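Local coordinates for protein malonate decarboxylase subunit alpha (Acinetobacter baumannii ATCC 17978, PDB 6MPR) that probably acts as the transferase subunit of malonate decarboxylase, exchanging malonate for the acetyl group carried as a thioester on the acyl-carrier protein, at residues I140-I144 and G387-N393; M374-V380 and P464-D470. One frame throughout, in Å; residues are numbered along the deposited sequence. Where two conformers were deposited one is given.

From the N terminus, the chain first builds most of an eight-stranded parallel sheet, with strand 136-140 at one edge running into 140-144. It then completes that sheet and lays down four strands of a second, mixed one before 387-393 returns to close the long loop of interaction 1. Segment 374-380 already lies within that loop, and its partner 464-470 arrives only after 387-393, closing a second, shorter loop, so the two contacts cross. Interaction 1 joins the first sheet to a glycine-rich turn, and interaction 2 ties the strand before that turn to the loop leading into strand 474-477. They meet where Phe388 and Ala391 pack on Ile465 and Met466, and Arg402 of the second subunit reaches both.

Interaction 1: residues I140-I144 and G387-N393; sequences IHTYI and GFGGAPN
Thr142 and Gly389 bring their CA atoms to 5.2 Å, where the chain leaving strand 136-140 passes a type II' turn running from Phe388 to Ala391, with Gly389 at the positive phi this turn needs. The hydroxyl of Thr142 does the main work: OG1 donates to Gly389 O at 2.8 Å, in the carbonyl plane on a lone pair, and takes a weak, bent bond from Asn393 N at 3.4 Å. A chi1 of -171° swings OG1 away from its own backbone N and onto the turn; it makes no capping bond, although Thr142 is the N-cap of helix 143-149, and its N bonds Glu145 OE2. Gly389 O also accepts weakly from Tyr143 N. This join sets the edge of the parallel, Rossmann-like sheet against the glycine-rich segment that leads into helix 391-394. The Tyr143 ring lies over Gly389 in a CH-pi contact, CA 3.8 Å from the ring centroid. On the strand side, Phe388, in one of its two conformers, receives Ile140 O at its edge, 3.5 Å from CE2, while Ile140 CG2 reaches CD2 at 3.6 Å. At the other end Ile144 CD1 rests against the amide of Asn393, 3.3 Å from OD1, the two side chains at about a right angle. That amide is held by Gln354 through ND2 and by Tyr359 of the second subunit through OD1.

Interaction 2: residues M374-V380 and P464-D470; sequences MGHSSTV and PIMIYGD
Tyr468 presents its ring edge to the face of His376 in an offset edge-to-face pair, centroids 5.7 Å apart and planes at 78°. Met374 CB lies over one face of the imidazole, and Ile465 CG2, in the conformer described, sits above the centre of one tyrosine face. At the histidine's rim ND1 accepts from Gly469 N at 2.9 Å; the bond is nearly straight at 168°, though the donor is tilted from the ring plane. Just beside it Gly375 and Gly469 come to 3.9 Å between CA atoms, an approach made without side chains. Further along, Ser377 and Ile467 form a single antiparallel hydrogen-bonded bridge: Ser377 N gives to Ile467 O at 2.9 Å, and Ser377 O accepts from Ile467 N at 3.2 Å and, weakly, from Met466 N. Two residues thus face one, a classic beta bulge. Ser378 extends the join by its hydroxyl, which swings opposite its own backbone N (chi1 177°) to donate to Pro464 O at 2.8 Å while accepting from Val380 N at 3.0 Å, an ST turn. Arg425 of the second subunit makes a cation-pi contact with Tyr468. Strand 370-371 pairs with strand 377-378, Gln432 of strand 429-433 packs against the bulge, helix 450-458 covers Val380 and Pro464, and helix 490-499 meets Met374 and Asp470.

Interaction 1: residues I140-I144 and G387-N393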
loop_
_atom_site.group_PDB
_atom_site.type_symbol
_atom_site.label_atom_id
_atom_site.label_comp_id
_atom_site.label_asym_id
_atom_site.label_seq_id
_atom_site.Cartn_x
_atom_site.Cartn_y
_atom_site.Cartn_z
ATOM N N ILE A 140 -5.222 -11.109 12.997
ATOM C CA ILE A 140 -5.964 -11.057 11.743
ATOM C C ILE A 140 -5.654 -9.734 11.057
ATOM O O ILE A 140 -5.704 -8.676 11.689
ATOM C CB ILE A 140 -7.475 -11.198 11.980
ATOM C CG1 ILE A 140 -7.754 -12.299 13.010
ATOM C CG2 ILE A 140 -8.169 -11.480 10.660
ATOM C CD1 ILE A 140 -9.199 -12.354 13.437
ATOM N N HIS A 141 -5.338 -9.794 9.766
ATOM C CA HIS A 141 -4.820 -8.671 8.996
ATOM C C HIS A 141 -5.743 -8.355 7.828
ATOM O O HIS A 141 -6.564 -9.174 7.434
ATOM C CB HIS A 141 -3.424 -8.993 8.393
ATOM C CG HIS A 141 -2.391 -9.431 9.386
ATOM N ND1 HIS A 141 -2.474 -10.609 10.102
ATOM C CD2 HIS A 141 -1.221 -8.854 9.753
ATOM C CE1 HIS A 141 -1.411 -10.727 10.877
ATOM N NE2 HIS A 141 -0.627 -9.683 10.670
ATOM N N THR A 142 -5.564 -7.182 7.229
ATOM C CA THR A 142 -6.023 -7.019 5.851
ATOM C C THR A 142 -4.877 -7.442 4.921
ATOM O O THR A 142 -3.728 -7.511 5.336
ATOM C CB THR A 142 -6.513 -5.580 5.584
ATOM O OG1 THR A 142 -7.144 -5.490 4.288
ATOM C CG2 THR A 142 -5.402 -4.546 5.692
ATOM N N TYR A 143 -5.210 -7.801 3.676
ATOM C CA TYR A 143 -4.243 -8.487 2.810
ATOM C C TYR A 143 -2.901 -7.765 2.725
ATOM O O TYR A 143 -1.849 -8.343 3.019
ATOM C CB TYR A 143 -4.789 -8.651 1.388
ATOM C CG TYR A 143 -5.919 -9.637 1.227
ATOM C CD1 TYR A 143 -5.862 -10.908 1.794
ATOM C CD2 TYR A 143 -7.047 -9.289 0.488
ATOM C CE1 TYR A 143 -6.905 -11.799 1.635
ATOM C CE2 TYR A 143 -8.088 -10.173 0.328
ATOM C CZ TYR A 143 -8.009 -11.420 0.887
ATOM O OH TYR A 143 -9.047 -12.301 0.724
ATOM N N ILE A 144 -2.905 -6.509 2.270
ATOM C CA ILE A 144 -1.611 -5.883 2.026
ATOM C C ILE A 144 -0.902 -5.516 3.319
ATOM O O ILE A 144 0.316 -5.328 3.304
ATOM C CB ILE A 144 -1.705 -4.649 1.110
ATOM C CG1 ILE A 144 -2.566 -3.555 1.739
ATOM C CG2 ILE A 144 -2.199 -5.071 -0.278
ATOM C CD1 ILE A 144 -2.548 -2.268 0.944
ATOM N N GLY A 387 -12.199 -13.771 9.099
ATOM C CA GLY A 387 -11.126 -12.879 8.729
ATOM C C GLY A 387 -11.687 -11.733 7.920
ATOM O O GLY A 387 -12.832 -11.752 7.477
ATOM N N PHE A 388 -10.870 -10.710 7.728
ATOM C CA PHE A 388 -11.092 -9.381 7.148
ATOM C C PHE A 388 -10.965 -9.355 5.620
ATOM O O PHE A 388 -11.593 -8.545 4.925
ATOM C CB PHE A 388 -10.035 -8.406 7.706
ATOM C CG PHE A 388 -10.137 -8.109 9.188
ATOM C CD1 PHE A 388 -11.348 -7.790 9.772
ATOM C CD2 PHE A 388 -8.993 -8.081 9.980
ATOM C CE1 PHE A 388 -11.435 -7.493 11.141
ATOM C CE2 PHE A 388 -9.070 -7.794 11.341
ATOM C CZ PHE A 388 -10.293 -7.479 11.922
ATOM N N GLY A 389 -10.014 -10.131 5.106
ATOM C CA GLY A 389 -9.676 -9.979 3.700
ATOM C C GLY A 389 -9.255 -8.556 3.362
ATOM O O GLY A 389 -8.515 -7.903 4.107
ATOM N N GLY A 390 -9.751 -8.049 2.234
ATOM C CA GLY A 390 -9.409 -6.696 1.822
ATOM C C GLY A 390 -10.220 -5.592 2.460
ATOM O O GLY A 390 -9.857 -4.423 2.318
ATOM N N ALA A 391 -11.294 -5.933 3.182
ATOM C CA ALA A 391 -12.258 -4.916 3.602
ATOM C C ALA A 391 -11.667 -3.808 4.467
ATOM O O ALA A 391 -12.025 -2.638 4.244
ATOM C CB ALA A 391 -13.442 -5.590 4.306
ATOM N N PRO A 392 -10.795 -4.069 5.447
ATOM C CA PRO A 392 -10.258 -2.938 6.219
ATOM C C PRO A 392 -9.430 -1.982 5.378
ATOM O O PRO A 392 -9.475 -0.772 5.607
ATOM C CB PRO A 392 -9.415 -3.626 7.298
ATOM C CG PRO A 392 -10.038 -4.965 7.434
ATOM C CD PRO A 392 -10.411 -5.358 6.051
ATOM N N ASN A 393 -8.660 -2.499 4.415
ATOM C CA ASN A 393 -7.852 -1.628 3.570
ATOM C C ASN A 393 -8.723 -0.811 2.625
ATOM O O ASN A 393 -8.419 0.349 2.338
ATOM C CB ASN A 393 -6.846 -2.462 2.781
ATOM C CG ASN A 393 -6.026 -1.620 1.819
ATOM O OD1 ASN A 393 -5.237 -0.775 2.244
ATOM N ND2 ASN A 393 -6.228 -1.834 0.518
#

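Interaction 2: residues M374-V380 and P464-D470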
loop_
_atom_site.group_PDB
_atom_site.type_symbol
_atom_site.label_atom_id
_atom_site.label_comp_id
_atom_site.label_asym_id
_atom_site.label_seq_id
_atom_site.Cartn_x
_atom_site.Cartn_y
_atom_site.Cartn_z
ATOM N N MET A 374 -22.846 3.034 16.690
ATOM C CA MET A 374 -21.798 3.950 16.267
ATOM C C MET A 374 -21.368 3.711 14.824
ATOM O O MET A 374 -20.526 4.454 14.307
ATOM C CB MET A 374 -20.578 3.821 17.189
ATOM C CG MET A 374 -20.787 4.380 18.591
ATOM S SD MET A 374 -20.910 6.175 18.522
ATOM C CE MET A 374 -19.258 6.612 17.974
ATOM N N GLY A 375 -21.917 2.692 14.166
ATOM C CA GLY A 375 -21.485 2.335 12.835
ATOM C C GLY A 375 -20.351 1.333 12.769
ATOM O O GLY A 375 -19.917 1.002 11.664
ATOM N N HIS A 376 -19.840 0.848 13.909
ATOM C CA HIS A 376 -18.805 -0.186 13.853
ATOM C C HIS A 376 -19.378 -1.429 13.192
ATOM O O HIS A 376 -20.488 -1.856 13.503
ATOM C CB HIS A 376 -18.286 -0.525 15.248
ATOM C CG HIS A 376 -17.674 0.635 15.975
ATOM N ND1 HIS A 376 -16.829 1.537 15.369
ATOM C CD2 HIS A 376 -17.772 1.022 17.270
ATOM C CE1 HIS A 376 -16.439 2.439 16.255
ATOM N NE2 HIS A 376 -16.999 2.148 17.419
ATOM N N SER A 377 -18.611 -2.017 12.289
ATOM C CA SER A 377 -19.112 -3.060 11.405
ATOM C C SER A 377 -18.211 -4.286 11.479
ATOM O O SER A 377 -16.986 -4.171 11.480
ATOM C CB SER A 377 -19.198 -2.556 9.959
ATOM O OG SER A 377 -20.100 -1.460 9.839
ATOM N N SER A 378 -18.826 -5.469 11.555
ATOM C CA SER A 378 -18.037 -6.690 11.554
ATOM C C SER A 378 -18.872 -7.838 11.002
ATOM O O SER A 378 -20.108 -7.810 11.041
ATOM C CB SER A 378 -17.535 -7.027 12.963
ATOM O OG SER A 378 -16.828 -8.248 12.957
ATOM N N THR A 379 -18.182 -8.839 10.462
ATOM C CA THR A 379 -18.823 -10.093 10.082
ATOM C C THR A 379 -18.484 -11.228 11.042
ATOM O O THR A 379 -18.987 -12.341 10.862
ATOM C CB THR A 379 -18.447 -10.496 8.652
ATOM O OG1 THR A 379 -17.023 -10.617 8.551
ATOM C CG2 THR A 379 -18.965 -9.462 7.638
ATOM N N VAL A 380 -17.665 -10.977 12.063
ATOM C CA VAL A 380 -17.413 -11.992 13.085
ATOM C C VAL A 380 -18.669 -12.164 13.929
ATOM O O VAL A 380 -19.287 -11.182 14.364
ATOM C CB VAL A 380 -16.193 -11.604 13.939
ATOM C CG1 VAL A 380 -16.093 -12.478 15.188
ATOM C CG2 VAL A 380 -14.906 -11.684 13.117
ATOM N N PRO A 464 -12.635 -7.848 16.781
ATOM C CA PRO A 464 -12.326 -7.865 15.339
ATOM C C PRO A 464 -13.366 -7.091 14.537
ATOM O O PRO A 464 -14.473 -7.575 14.270
ATOM C CB PRO A 464 -12.302 -9.360 14.987
ATOM C CG PRO A 464 -13.022 -10.038 16.070
ATOM C CD PRO A 464 -12.858 -9.200 17.318
ATOM N N ILE A 465 -13.000 -5.864 14.177
ATOM C CA ILE A 465 -13.871 -4.904 13.501
ATOM C C ILE A 465 -13.420 -4.796 12.053
ATOM O O ILE A 465 -12.258 -4.469 11.790
ATOM C CB ILE A 465 -13.809 -3.522 14.173
ATOM C CG1 ILE A 465 -14.223 -3.603 15.638
ATOM C CG2 ILE A 465 -14.636 -2.509 13.397
ATOM C CD1 ILE A 465 -15.488 -4.354 15.854
ATOM N N MET A 466 -14.335 -5.045 11.117
ATOM C CA MET A 466 -14.007 -4.924 9.705
ATOM C C MET A 466 -13.855 -3.459 9.303
ATOM O O MET A 466 -12.842 -3.066 8.713
ATOM C CB MET A 466 -15.092 -5.617 8.877
ATOM C CG MET A 466 -14.779 -5.708 7.420
ATOM S SD MET A 466 -15.995 -6.735 6.548
ATOM C CE MET A 466 -17.452 -5.709 6.734
ATOM N N ILE A 467 -14.831 -2.622 9.657
ATOM C CA ILE A 467 -14.831 -1.210 9.290
ATOM C C ILE A 467 -15.286 -0.423 10.506
ATOM O O ILE A 467 -16.377 -0.675 11.035
ATOM C CB ILE A 467 -15.754 -0.927 8.097
ATOM C CG1 ILE A 467 -15.197 -1.561 6.814
ATOM C CG2 ILE A 467 -15.876 0.567 7.842
ATOM C CD1 ILE A 467 -16.161 -1.452 5.661
ATOM N N TYR A 468 -14.458 0.524 10.954
ATOM C CA TYR A 468 -14.804 1.339 12.109
ATOM C C TYR A 468 -15.828 2.402 11.742
ATOM O O TYR A 468 -15.836 2.943 10.633
ATOM C CB TYR A 468 -13.563 1.993 12.730
ATOM C CG TYR A 468 -12.785 0.994 13.573
ATOM C CD1 TYR A 468 -11.837 0.162 12.996
ATOM C CD2 TYR A 468 -13.032 0.868 14.932
ATOM C CE1 TYR A 468 -11.142 -0.769 13.747
ATOM C CE2 TYR A 468 -12.328 -0.052 15.699
ATOM C CZ TYR A 468 -11.384 -0.872 15.091
ATOM O OH TYR A 468 -10.674 -1.803 15.807
ATOM N N GLY A 469 -16.704 2.695 12.702
ATOM C CA GLY A 469 -17.797 3.618 12.439
ATOM C C GLY A 469 -17.324 4.975 11.963
ATOM O O GLY A 469 -17.966 5.607 11.122
ATOM N N ASP A 470 -16.194 5.444 12.492
ATOM C CA ASP A 470 -15.692 6.751 12.093
ATOM C C ASP A 470 -15.141 6.769 10.669
ATOM O O ASP A 470 -14.906 7.861 10.140
ATOM C CB ASP A 470 -14.630 7.219 13.092
ATOM C CG ASP A 470 -13.736 6.074 13.585
ATOM O OD1 ASP A 470 -14.215 5.177 14.333
ATOM O OD2 ASP A 470 -12.545 6.061 13.208
#